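Local coordinates for pyridoxal phosphate homeostasis protein (Bifidobacterium adolescentis ATCC 15703, PDB 3CPG), which probably binds pyridoxal 5'-phosphate and takes part in keeping the cellular level of this cofactor in balance, at residues R21-V32 with I260-F268; I159-S170 with G195-A206. One frame throughout, in Å; residues are numbered along the deposited sequence.

Contact 1. Residues R21-V32 with I260-F268; sequences RAREITDGVHRV and IVRVGTAIF. With ACT (acetate ion), chain B.
V32 and A266 mark the tightly packed end of this contact: V32 CG2 lies 3.5 Å from A266 CB, and the same methyl also meets I267 CG1. Beyond them V32 and V263 reach toward each other tip to tip. One helical turn back, G28 lets the loop backbone come close, its CA 3.6 Å from A266 O; a CB there would collide with I267 O. V29 CG2 then abuts I267 CG2 at 3.9 Å, and I25 CD1 comes to the edge of the F268 ring, 4.0 Å from F268 CD1, while I267 CG2 sits over one ring face.

The other side is polar and hydrated. R21 NH2 donates to F268 O over 2.9 Å, in the carbonyl plane on a lone pair (C=O...N 123°). A bend at chi2 (70°) brings the guanidinium back over I25 CG1, where NH1 pairs with E24 OE1 and NH2 also with E63. A leucine in place of R21 would probably cost F268 O this donor and leave the E24 and E63 carboxylates without their shared counter-charge. Water 1 links R21 NH1 to I267 O, and water 2 links R31 NE to A266 O.

Helix 19-42 thus packs on the loop leaving strand 260-263 of a TIM barrel. In that loop G264 N and T265 N each bind an oxygen of an acetate ion, probably from the crystallisation liquor, at 2.9 Å, a place consistent with the cofactor-phosphate site of this family.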
# COMPACT_ATOMS: atom_id res chain seq x y z
N ARG A 21 2.67 24.24 8.98
CA ARG A 21 2.92 22.85 8.60
C ARG A 21 1.61 22.18 8.18
O ARG A 21 1.56 21.43 7.20
CB ARG A 21 3.54 22.07 9.76
CG ARG A 21 3.88 20.62 9.42
CD ARG A 21 5.04 20.54 8.45
NE ARG A 21 5.30 19.17 8.02
CZ ARG A 21 5.38 18.79 6.75
NH1 ARG A 21 5.24 19.69 5.78
NH2 ARG A 21 5.59 17.52 6.45
N ALA A 22 0.55 22.43 8.94
CA ALA A 22 -0.75 21.85 8.63
C ALA A 22 -1.20 22.33 7.25
O ALA A 22 -1.80 21.56 6.48
CB ALA A 22 -1.77 22.25 9.68
N ARG A 23 -0.92 23.59 6.93
CA ARG A 23 -1.30 24.14 5.62
C ARG A 23 -0.51 23.46 4.50
O ARG A 23 -1.07 23.14 3.46
CB ARG A 23 -1.06 25.65 5.57
CG ARG A 23 -1.99 26.48 6.43
CD ARG A 23 -2.01 27.95 5.99
NE ARG A 23 -0.71 28.60 6.13
CZ ARG A 23 -0.23 29.10 7.27
NH1 ARG A 23 -0.95 29.01 8.38
NH2 ARG A 23 0.96 29.67 7.29
N GLU A 24 0.79 23.26 4.72
CA GLU A 24 1.64 22.63 3.71
C GLU A 24 1.11 21.24 3.37
O GLU A 24 1.00 20.88 2.20
CB GLU A 24 3.07 22.49 4.23
CG GLU A 24 3.76 23.79 4.61
CD GLU A 24 5.19 23.58 5.05
OE1 GLU A 24 5.44 22.66 5.86
OE2 GLU A 24 6.07 24.34 4.60
N ILE A 25 0.80 20.46 4.40
CA ILE A 25 0.31 19.10 4.21
C ILE A 25 -1.07 19.09 3.55
O ILE A 25 -1.35 18.25 2.69
CB ILE A 25 0.25 18.36 5.57
CG1 ILE A 25 1.68 18.23 6.11
CG2 ILE A 25 -0.39 16.98 5.41
CD1 ILE A 25 1.77 17.55 7.47
N THR A 26 -1.91 20.04 3.93
CA THR A 26 -3.25 20.12 3.36
C THR A 26 -3.17 20.43 1.86
O THR A 26 -3.86 19.81 1.06
CB THR A 26 -4.09 21.20 4.07
OG1 THR A 26 -4.26 20.83 5.44
CG2 THR A 26 -5.45 21.34 3.41
N ASP A 27 -2.31 21.38 1.50
CA ASP A 27 -2.15 21.74 0.09
C ASP A 27 -1.51 20.59 -0.66
O ASP A 27 -1.83 20.34 -1.83
CB ASP A 27 -1.28 22.99 -0.05
CG ASP A 27 -1.95 24.24 0.48
OD1 ASP A 27 -3.20 24.29 0.50
OD2 ASP A 27 -1.24 25.19 0.87
N GLY A 28 -0.61 19.88 0.01
CA GLY A 28 0.05 18.73 -0.61
C GLY A 28 -0.96 17.66 -0.98
O GLY A 28 -0.93 17.13 -2.09
N VAL A 29 -1.85 17.34 -0.05
CA VAL A 29 -2.88 16.34 -0.29
C VAL A 29 -3.81 16.79 -1.40
O VAL A 29 -4.16 16.01 -2.29
CB VAL A 29 -3.74 16.08 0.97
CG1 VAL A 29 -4.91 15.17 0.62
CG2 VAL A 29 -2.89 15.43 2.05
N HIS A 30 -4.22 18.05 -1.36
CA HIS A 30 -5.12 18.56 -2.39
C HIS A 30 -4.48 18.53 -3.77
O HIS A 30 -5.14 18.17 -4.75
CB HIS A 30 -5.59 19.97 -2.02
CG HIS A 30 -6.49 20.01 -0.82
ND1 HIS A 30 -6.84 21.18 -0.18
CD2 HIS A 30 -7.13 19.01 -0.16
CE1 HIS A 30 -7.66 20.90 0.82
NE2 HIS A 30 -7.85 19.60 0.85
N ARG A 31 -3.20 18.90 -3.86
CA ARG A 31 -2.51 18.89 -5.15
C ARG A 31 -2.42 17.47 -5.70
O ARG A 31 -2.62 17.24 -6.89
CB ARG A 31 -1.08 19.46 -5.02
CG ARG A 31 -0.99 20.97 -5.03
CD ARG A 31 0.43 21.42 -5.37
NE ARG A 31 1.40 21.01 -4.36
CZ ARG A 31 1.55 21.60 -3.18
NH1 ARG A 31 0.78 22.64 -2.86
NH2 ARG A 31 2.46 21.17 -2.33
N VAL A 32 -2.12 16.52 -4.82
CA VAL A 32 -2.02 15.13 -5.22
C VAL A 32 -3.37 14.58 -5.66
O VAL A 32 -3.46 13.86 -6.65
CB VAL A 32 -1.46 14.26 -4.07
CG1 VAL A 32 -1.59 12.77 -4.42
CG2 VAL A 32 0.00 14.61 -3.82
N ILE A 260 -3.97 1.86 -6.62
CA ILE A 260 -3.45 2.44 -5.39
C ILE A 260 -2.10 3.08 -5.68
O ILE A 260 -1.18 2.41 -6.15
CB ILE A 260 -3.21 1.39 -4.27
CG1 ILE A 260 -4.53 0.74 -3.86
CG2 ILE A 260 -2.56 2.08 -3.06
CD1 ILE A 260 -4.34 -0.34 -2.80
N VAL A 261 -1.98 4.38 -5.42
CA VAL A 261 -0.71 5.05 -5.61
C VAL A 261 -0.21 5.35 -4.20
O VAL A 261 -1.00 5.70 -3.33
CB VAL A 261 -0.85 6.37 -6.42
CG1 VAL A 261 -1.25 6.04 -7.85
CG2 VAL A 261 -1.88 7.29 -5.77
N ARG A 262 1.09 5.17 -3.98
CA ARG A 262 1.71 5.40 -2.68
C ARG A 262 2.51 6.69 -2.74
O ARG A 262 3.57 6.74 -3.36
CB ARG A 262 2.63 4.22 -2.33
CG ARG A 262 1.95 2.86 -2.42
CD ARG A 262 2.86 1.76 -1.90
NE ARG A 262 4.15 1.74 -2.60
CZ ARG A 262 4.33 1.23 -3.81
NH1 ARG A 262 3.32 0.69 -4.48
NH2 ARG A 262 5.54 1.27 -4.37
N VAL A 263 2.00 7.73 -2.08
CA VAL A 263 2.65 9.04 -2.13
C VAL A 263 3.18 9.56 -0.80
O VAL A 263 2.46 9.60 0.20
CB VAL A 263 1.66 10.08 -2.72
CG1 VAL A 263 2.37 11.40 -2.95
CG2 VAL A 263 1.06 9.55 -4.02
N GLY A 264 4.45 9.96 -0.81
CA GLY A 264 5.07 10.49 0.38
C GLY A 264 5.47 11.94 0.21
O GLY A 264 4.82 12.84 0.74
N THR A 265 6.53 12.17 -0.56
CA THR A 265 7.06 13.51 -0.80
C THR A 265 6.07 14.56 -1.31
O THR A 265 6.06 15.70 -0.82
CB THR A 265 8.26 13.45 -1.76
OG1 THR A 265 9.25 12.56 -1.23
CG2 THR A 265 8.88 14.82 -1.94
N ALA A 266 5.23 14.20 -2.27
CA ALA A 266 4.27 15.15 -2.81
C ALA A 266 3.29 15.65 -1.76
O ALA A 266 2.68 16.71 -1.92
CB ALA A 266 3.51 14.53 -3.98
N ILE A 267 3.16 14.89 -0.67
CA ILE A 267 2.25 15.26 0.41
C ILE A 267 2.97 15.95 1.56
O ILE A 267 2.58 17.05 1.98
CB ILE A 267 1.53 14.02 0.99
CG1 ILE A 267 0.54 13.46 -0.03
CG2 ILE A 267 0.82 14.38 2.30
CD1 ILE A 267 -0.11 12.16 0.40
N PHE A 268 4.01 15.31 2.06
CA PHE A 268 4.77 15.82 3.19
C PHE A 268 6.01 16.64 2.84
O PHE A 268 6.62 17.24 3.73
CB PHE A 268 5.17 14.64 4.08
CG PHE A 268 4.00 13.85 4.58
CD1 PHE A 268 3.13 14.39 5.52
CD2 PHE A 268 3.75 12.56 4.09
CE1 PHE A 268 2.02 13.67 5.98
CE2 PHE A 268 2.65 11.84 4.54
CZ PHE A 268 1.78 12.39 5.49
C ACT B . 7.37 9.39 -2.70
O ACT B . 7.65 9.74 -1.57
OXT ACT B . 6.21 9.39 -3.07
CH3 ACT B . 8.47 8.95 -3.64
O HOH W 1 4.09 19.27 3.04
O HOH W 2 2.74 18.42 -3.94

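Contact 2. Residues I159-S170 with G195-A206; sequences ITVGVLLEVNES and GIELQGLMTIGA
T203 OG1 is gripped from several directions: it donates to V167 O across the contact (2.8 Å), accepts from G205 N in an ST turn (3.1 Å), and accepts a hydrogen bond from water 4, which also joins E169 N to G205 O. With OG1 anti to the backbone N (chi1 -170°), the hydroxyl meets the neighbouring segment, where E169 CG crowds it at 3.2 Å.

Upstream, the two strands run parallel, their axes 31° apart. Q199 N points almost straight at V163 O (2.9 Å, N-H...O 174°), yet the next bond, L165 N to G200 O, skips a residue. V163 pairs with L198 but L165 with L201, so one extra residue is accommodated in a beta bulge at Q199-G200. G200 N is buried there without a partner, under L164 CD2 at 3.5 Å.

The Q199 amide lies against G162, with OE1 3.6 Å from G162 CA; a side chain on G162 would collide with it. This OE1 also bonds T137, while NE2 reaches E197 OE1. L165 and L201 lie side by side, CB of the first 3.6 Å from CD2 of the second, and E166 runs alongside selenomethionine M202 on the other face.

Helix 183-191, the connection of this beta-alpha-beta unit, covers L165, and helix 211-231 covers L201; strand 137-141 flanks 161-166, and strand 241-243 flanks 196-202.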
# COMPACT_ATOMS: atom_id res chain seq x y z
N ILE A 159 -6.84 -14.76 13.10
CA ILE A 159 -7.27 -13.71 12.19
C ILE A 159 -6.84 -13.96 10.75
O ILE A 159 -6.15 -14.93 10.45
CB ILE A 159 -6.69 -12.35 12.60
CG1 ILE A 159 -5.16 -12.38 12.45
CG2 ILE A 159 -7.09 -12.01 14.02
CD1 ILE A 159 -4.48 -11.03 12.57
N THR A 160 -7.27 -13.07 9.87
CA THR A 160 -6.91 -13.12 8.46
C THR A 160 -6.34 -11.75 8.14
O THR A 160 -6.95 -10.73 8.47
CB THR A 160 -8.12 -13.36 7.53
OG1 THR A 160 -8.66 -14.66 7.77
CG2 THR A 160 -7.69 -13.26 6.07
N VAL A 161 -5.17 -11.71 7.52
CA VAL A 161 -4.56 -10.43 7.16
C VAL A 161 -4.47 -10.34 5.64
O VAL A 161 -4.25 -11.35 4.96
CB VAL A 161 -3.14 -10.28 7.79
CG1 VAL A 161 -2.19 -11.34 7.23
CG2 VAL A 161 -2.61 -8.88 7.53
N GLY A 162 -4.67 -9.15 5.11
CA GLY A 162 -4.59 -8.98 3.67
C GLY A 162 -3.14 -8.92 3.23
O GLY A 162 -2.28 -8.51 4.01
N VAL A 163 -2.87 -9.34 2.01
CA VAL A 163 -1.50 -9.29 1.49
C VAL A 163 -1.50 -8.96 0.02
O VAL A 163 -2.44 -9.29 -0.71
CB VAL A 163 -0.74 -10.64 1.65
CG1 VAL A 163 -0.62 -11.02 3.12
CG2 VAL A 163 -1.46 -11.74 0.87
N LEU A 164 -0.46 -8.27 -0.42
CA LEU A 164 -0.28 -7.96 -1.83
C LEU A 164 1.03 -8.65 -2.17
O LEU A 164 1.96 -8.65 -1.37
CB LEU A 164 -0.14 -6.46 -2.09
CG LEU A 164 -1.29 -5.52 -1.73
CD1 LEU A 164 -1.06 -4.16 -2.38
CD2 LEU A 164 -2.62 -6.10 -2.20
N LEU A 165 1.09 -9.28 -3.34
CA LEU A 165 2.32 -9.93 -3.77
C LEU A 165 3.17 -8.84 -4.39
O LEU A 165 2.78 -8.20 -5.37
CB LEU A 165 2.02 -11.02 -4.81
CG LEU A 165 3.23 -11.60 -5.54
CD1 LEU A 165 4.24 -12.19 -4.55
CD2 LEU A 165 2.76 -12.67 -6.53
N GLU A 166 4.34 -8.62 -3.80
CA GLU A 166 5.27 -7.60 -4.27
C GLU A 166 6.13 -8.20 -5.37
O GLU A 166 6.82 -9.19 -5.14
CB GLU A 166 6.16 -7.16 -3.11
CG GLU A 166 7.15 -6.06 -3.44
CD GLU A 166 8.10 -5.81 -2.29
OE1 GLU A 166 8.95 -6.68 -2.01
OE2 GLU A 166 8.00 -4.74 -1.67
N VAL A 167 6.08 -7.60 -6.55
CA VAL A 167 6.85 -8.09 -7.68
C VAL A 167 7.95 -7.11 -8.06
O VAL A 167 7.76 -5.90 -8.04
CB VAL A 167 5.93 -8.30 -8.91
CG1 VAL A 167 6.74 -8.88 -10.07
CG2 VAL A 167 4.78 -9.21 -8.55
N ASN A 168 9.11 -7.66 -8.42
CA ASN A 168 10.25 -6.84 -8.82
C ASN A 168 10.09 -6.51 -10.30
O ASN A 168 10.22 -7.39 -11.15
CB ASN A 168 11.55 -7.62 -8.60
CG ASN A 168 12.79 -6.83 -9.01
OD1 ASN A 168 12.69 -5.73 -9.55
ND2 ASN A 168 13.96 -7.40 -8.77
N GLU A 169 9.79 -5.25 -10.60
CA GLU A 169 9.61 -4.80 -11.98
C GLU A 169 10.73 -3.84 -12.37
O GLU A 169 10.61 -3.11 -13.37
CB GLU A 169 8.26 -4.09 -12.13
CG GLU A 169 7.06 -4.94 -11.74
CD GLU A 169 6.67 -5.95 -12.81
OE1 GLU A 169 7.45 -6.14 -13.76
OE2 GLU A 169 5.59 -6.57 -12.68
N SER A 170 11.81 -3.83 -11.60
CA SER A 170 12.92 -2.92 -11.85
C SER A 170 13.89 -3.37 -12.94
O SER A 170 14.61 -2.55 -13.51
CB SER A 170 13.72 -2.70 -10.57
OG SER A 170 14.49 -3.86 -10.26
N GLY A 195 -5.45 -17.85 6.79
CA GLY A 195 -5.02 -16.67 7.52
C GLY A 195 -4.61 -15.48 6.67
O GLY A 195 -4.29 -14.42 7.21
N ILE A 196 -4.59 -15.64 5.35
CA ILE A 196 -4.24 -14.53 4.48
C ILE A 196 -5.19 -14.40 3.30
O ILE A 196 -5.78 -15.38 2.84
CB ILE A 196 -2.79 -14.65 3.93
CG1 ILE A 196 -2.59 -15.97 3.20
CG2 ILE A 196 -1.78 -14.50 5.07
CD1 ILE A 196 -1.18 -16.16 2.66
N GLU A 197 -5.36 -13.16 2.85
CA GLU A 197 -6.22 -12.88 1.72
C GLU A 197 -5.42 -12.10 0.67
O GLU A 197 -5.02 -10.96 0.90
CB GLU A 197 -7.43 -12.04 2.15
CG GLU A 197 -8.42 -11.77 1.03
CD GLU A 197 -9.62 -10.96 1.47
OE1 GLU A 197 -9.48 -9.73 1.65
OE2 GLU A 197 -10.70 -11.55 1.65
N LEU A 198 -5.18 -12.73 -0.47
CA LEU A 198 -4.43 -12.08 -1.55
C LEU A 198 -5.34 -11.02 -2.16
O LEU A 198 -6.34 -11.34 -2.79
CB LEU A 198 -4.05 -13.11 -2.61
CG LEU A 198 -3.34 -12.59 -3.85
CD1 LEU A 198 -2.02 -11.92 -3.46
CD2 LEU A 198 -3.10 -13.74 -4.81
N GLN A 199 -4.98 -9.75 -1.98
CA GLN A 199 -5.81 -8.66 -2.48
C GLN A 199 -5.29 -7.93 -3.71
O GLN A 199 -5.90 -6.96 -4.17
CB GLN A 199 -6.04 -7.66 -1.35
CG GLN A 199 -6.54 -8.33 -0.08
CD GLN A 199 -6.60 -7.39 1.11
OE1 GLN A 199 -5.72 -6.55 1.30
NE2 GLN A 199 -7.63 -7.55 1.93
N GLY A 200 -4.17 -8.41 -4.25
CA GLY A 200 -3.59 -7.77 -5.42
C GLY A 200 -2.07 -7.86 -5.47
O GLY A 200 -1.46 -8.66 -4.75
N LEU A 201 -1.47 -7.03 -6.32
CA LEU A 201 -0.02 -6.99 -6.49
C LEU A 201 0.52 -5.60 -6.18
O LEU A 201 -0.22 -4.62 -6.17
CB LEU A 201 0.35 -7.37 -7.93
CG LEU A 201 -0.24 -8.67 -8.48
CD1 LEU A 201 0.17 -8.84 -9.94
CD2 LEU A 201 0.23 -9.85 -7.65
N MSE A 202 1.82 -5.52 -5.93
CA MSE A 202 2.47 -4.25 -5.61
C MSE A 202 3.86 -4.23 -6.23
O MSE A 202 4.48 -5.27 -6.40
CB MSE A 202 2.60 -4.09 -4.09
CG MSE A 202 3.24 -2.76 -3.60
SE MSE A 202 5.18 -2.60 -3.62
CE MSE A 202 5.52 -2.89 -1.77
N THR A 203 4.34 -3.04 -6.59
CA THR A 203 5.70 -2.94 -7.09
C THR A 203 6.27 -1.56 -6.80
O THR A 203 5.54 -0.56 -6.74
CB THR A 203 5.81 -3.19 -8.62
OG1 THR A 203 7.20 -3.30 -8.98
CG2 THR A 203 5.21 -2.03 -9.40
N ILE A 204 7.57 -1.52 -6.57
CA ILE A 204 8.27 -0.28 -6.31
C ILE A 204 8.62 0.34 -7.67
O ILE A 204 8.96 1.52 -7.77
CB ILE A 204 9.55 -0.55 -5.49
CG1 ILE A 204 9.16 -1.16 -4.14
CG2 ILE A 204 10.33 0.74 -5.30
CD1 ILE A 204 10.35 -1.55 -3.28
N GLY A 205 8.53 -0.47 -8.72
CA GLY A 205 8.81 0.01 -10.06
C GLY A 205 10.29 0.10 -10.36
O GLY A 205 11.09 -0.68 -9.84
N ALA A 206 10.66 1.07 -11.19
CA ALA A 206 12.06 1.29 -11.56
C ALA A 206 12.44 2.74 -11.30
O ALA A 206 11.77 3.66 -11.78
CB ALA A 206 12.27 0.94 -13.03
O HOH W 3 8.85 -4.12 -5.81
O HOH W 4 10.26 -3.20 -8.74

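Both contacts reach the same curled parallel sheet, with centres about 24 Å apart. Contact 2 is the more buried, its centre about 8 Å from that of the chain against about 16 Å for contact 1, and it covers 1002 Å² against 410 Å². Its chemistry is mainly a backbone ladder between adjacent strands, whereas contact 1 sets a helix on a post-strand loop through apolar side chains, one direct arginine-carbonyl bond and bridging waters. The two meet at R262, whose NH2 probably hydrogen-bonds T203 O (3.0 Å), tying strand 260-263 to the T203 end of segment 195-206. The side chains of F268 and I204 lie about 7 and 9 Å from that of K57, the predicted cofactor lysine, which carries no cofactor here.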